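PDB 4PIA: autolysin E from Staphylococcus aureus, which probably hydrolyses glycosidic bonds in the NAG-NAM glycan strands of peptidoglycan, as an endo-beta-N-acetylglucosaminidase-family glycosidase of the lysozyme clan. Local coordinates for residues 52-57 / 217-222. Numbering follows the deposited sequence. Where two conformers were deposited one is given.
Sequences NDMKYM and IKKDDI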
loop_
_atom_site.group_PDB
_atom_site.type_symbol
_atom_site.label_atom_id
_atom_site.label_comp_id
_atom_site.label_asym_id
_atom_site.label_seq_id
_atom_site.Cartn_x
_atom_site.Cartn_y
_atom_site.Cartn_z
ATOM N N ASN A 52 17.186 0.542 -3.254
ATOM C CA ASN A 52 17.513 1.963 -3.563
ATOM C C ASN A 52 16.664 2.929 -2.703
ATOM O O ASN A 52 16.301 4.079 -3.115
ATOM C CB ASN A 52 17.330 2.267 -5.055
ATOM C CG ASN A 52 18.396 1.607 -5.902
ATOM O OD1 ASN A 52 19.464 2.192 -6.184
ATOM N ND2 ASN A 52 18.142 0.376 -6.271
ATOM N N ASP A 53 16.352 2.435 -1.491
ATOM C CA ASP A 53 15.634 3.257 -0.528
ATOM C C ASP A 53 14.245 3.608 -1.016
ATOM O O ASP A 53 13.676 4.620 -0.547
ATOM C CB ASP A 53 16.369 4.554 -0.169
ATOM C CG ASP A 53 17.716 4.358 0.542
ATOM O OD1 ASP A 53 17.848 3.639 1.550
ATOM O OD2 ASP A 53 18.647 5.059 0.102
ATOM N N MET A 54 13.639 2.829 -1.904
ATOM C CA MET A 54 12.284 3.098 -2.358
ATOM C C MET A 54 11.304 3.047 -1.180
ATOM O O MET A 54 10.298 3.758 -1.226
ATOM C CB MET A 54 11.708 2.098 -3.411
ATOM C CG MET A 54 12.110 2.080 -4.856
ATOM S SD MET A 54 11.389 3.531 -5.700
ATOM C CE MET A 54 12.909 4.285 -5.480
ATOM N N LYS A 55 11.545 2.250 -0.134
ATOM C CA LYS A 55 10.683 2.208 1.075
ATOM C C LYS A 55 10.658 3.524 1.805
ATOM O O LYS A 55 9.751 3.785 2.603
ATOM C CB LYS A 55 11.215 1.159 2.066
ATOM C CG LYS A 55 11.123 -0.280 1.586
ATOM C CD LYS A 55 11.277 -1.277 2.738
ATOM C CE LYS A 55 12.630 -1.238 3.463
ATOM N NZ LYS A 55 12.660 -2.426 4.382
ATOM N N TYR A 56 11.708 4.341 1.597
ATOM C CA TYR A 56 11.871 5.591 2.313
ATOM C C TYR A 56 11.636 6.810 1.472
ATOM O O TYR A 56 11.882 7.943 1.900
ATOM C CB TYR A 56 13.303 5.605 2.929
ATOM C CG TYR A 56 13.620 4.399 3.747
ATOM C CD1 TYR A 56 12.989 4.164 4.939
ATOM C CD2 TYR A 56 14.512 3.442 3.311
ATOM C CE1 TYR A 56 13.209 3.044 5.663
ATOM C CE2 TYR A 56 14.783 2.319 4.053
ATOM C CZ TYR A 56 14.140 2.124 5.235
ATOM O OH TYR A 56 14.425 0.955 5.940
ATOM N N MET A 57 11.123 6.620 0.250
ATOM C CA MET A 57 10.933 7.683 -0.692
ATOM C C MET A 57 9.523 8.248 -0.645
ATOM O O MET A 57 8.517 7.506 -0.676
ATOM C CB MET A 57 11.190 7.167 -2.133
ATOM C CG MET A 57 11.198 8.273 -3.158
ATOM S SD MET A 57 11.162 7.652 -4.861
ATOM C CE MET A 57 9.483 7.071 -4.883
ATOM N N ILE A 217 13.151 6.972 -14.109
ATOM C CA ILE A 217 12.444 7.994 -13.316
ATOM C C ILE A 217 13.330 8.452 -12.158
ATOM O O ILE A 217 13.997 7.623 -11.529
ATOM C CB ILE A 217 11.114 7.387 -12.794
ATOM C CG1 ILE A 217 10.217 6.791 -13.921
ATOM C CG2 ILE A 217 10.298 8.403 -12.006
ATOM C CD1 ILE A 217 9.751 7.774 -14.956
ATOM N N LYS A 218 13.306 9.759 -11.891
ATOM C CA LYS A 218 14.061 10.364 -10.821
ATOM C C LYS A 218 13.301 10.156 -9.492
ATOM O O LYS A 218 12.103 10.453 -9.412
ATOM C CB LYS A 218 14.249 11.847 -11.108
ATOM C CG LYS A 218 15.048 12.544 -10.024
ATOM C CD LYS A 218 15.580 13.900 -10.443
ATOM C CE LYS A 218 16.613 14.408 -9.444
ATOM N NZ LYS A 218 16.496 15.889 -9.309
ATOM N N LYS A 219 14.049 9.727 -8.480
ATOM C CA LYS A 219 13.529 9.529 -7.120
ATOM C C LYS A 219 13.202 10.876 -6.477
ATOM O O LYS A 219 13.927 11.888 -6.661
ATOM C CB LYS A 219 14.528 8.773 -6.246
ATOM C CG LYS A 219 14.742 7.328 -6.679
ATOM C CD LYS A 219 15.482 6.535 -5.630
ATOM C CE LYS A 219 16.813 7.172 -5.250
ATOM N NZ LYS A 219 17.683 6.242 -4.460
ATOM N N ASP A 220 12.132 10.888 -5.676
ATOM C CA ASP A 220 11.753 12.012 -4.827
ATOM C C ASP A 220 12.503 11.863 -3.490
ATOM O O ASP A 220 13.430 11.063 -3.351
ATOM C CB ASP A 220 10.192 12.077 -4.717
ATOM C CG ASP A 220 9.533 12.698 -5.972
ATOM O OD1 ASP A 220 9.880 13.876 -6.285
ATOM O OD2 ASP A 220 8.687 12.031 -6.682
ATOM N N ASP A 221 12.159 12.714 -2.532
ATOM C CA ASP A 221 12.946 12.820 -1.299
ATOM C C ASP A 221 13.003 11.520 -0.517
ATOM O O ASP A 221 11.986 10.829 -0.383
ATOM C CB ASP A 221 12.334 13.854 -0.341
ATOM C CG ASP A 221 12.345 15.248 -0.870
ATOM O OD1 ASP A 221 13.178 15.575 -1.734
ATOM O OD2 ASP A 221 11.491 16.046 -0.378
ATOM N N ILE A 222 14.155 11.146 0.016
ATOM C CA ILE A 222 14.383 9.966 0.818
ATOM C C ILE A 222 14.594 10.427 2.258
ATOM O O ILE A 222 15.398 11.324 2.540
ATOM C CB ILE A 222 15.672 9.263 0.403
ATOM C CG1 ILE A 222 15.653 8.960 -1.094
ATOM C CG2 ILE A 222 15.982 8.067 1.297
ATOM C CD1 ILE A 222 14.574 8.048 -1.464
#
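Met57 and Ile222 illustrate how two loops far apart in sequence can be joined by a single beta bridge and the side chains around it. Met57 CA and Ile222 CA lie 4.4 Å apart, and each lends its CA-H to a carbonyl opposite: Ile222 CA lies 3.4 Å from Tyr56 O, and Met57 CA meets Asp221 O. The bridge's backbone hydrogen bonds fall just beyond, joining Tyr56 to Arg223 and Asp221 to Asp58, so Met57 and Ile222 form a non-hydrogen-bonded pair of an antiparallel bridge.

On the buried side, Ile222 packs into an apolar patch with both of its branches. Ile222 CD1 presses on Met57 CB at 3.6 Å, while Ile222 CG2 lies against the CB atoms of both Asp53 and Tyr56; the side chains of Asp53 and Ile222 cross at about a right angle. With CG anti to the backbone N (chi1 -172°), the buried Met57 chain runs alongside 219-220, where Met57 SD accepts a weak hydrogen bond from Asp220 N at 3.5 Å. Tyr212 of helix 200-215 also touches Met57.

The other side faces solvent, yet Lys219, though exposed itself, lies close to its partners. It reaches across to Asn52 and Met54, and a bend at chi3 (-55°) brings Lys219 NZ within 2.9 Å of Asn52 O, tilted 31° from the carbonyl plane. On the way, Lys219 CD packs tightly against Met54 CE at 3.4 Å. Asp53 OD2, 4.8 Å from Lys219 NZ, is too distant for a salt bridge but may add some electrostatic attraction. The amide of Asn52 turns instead to Asp209 in helix 200-215.

Within 52-57, Tyr56 N bonds to Asp53 O, closing a short 3-10 turn. The whole is an isolated beta bridge between loops, joining the C-terminal tail to the 3-10 turn between helices 38-45 and 67-74 in a mainly helical glycosidase.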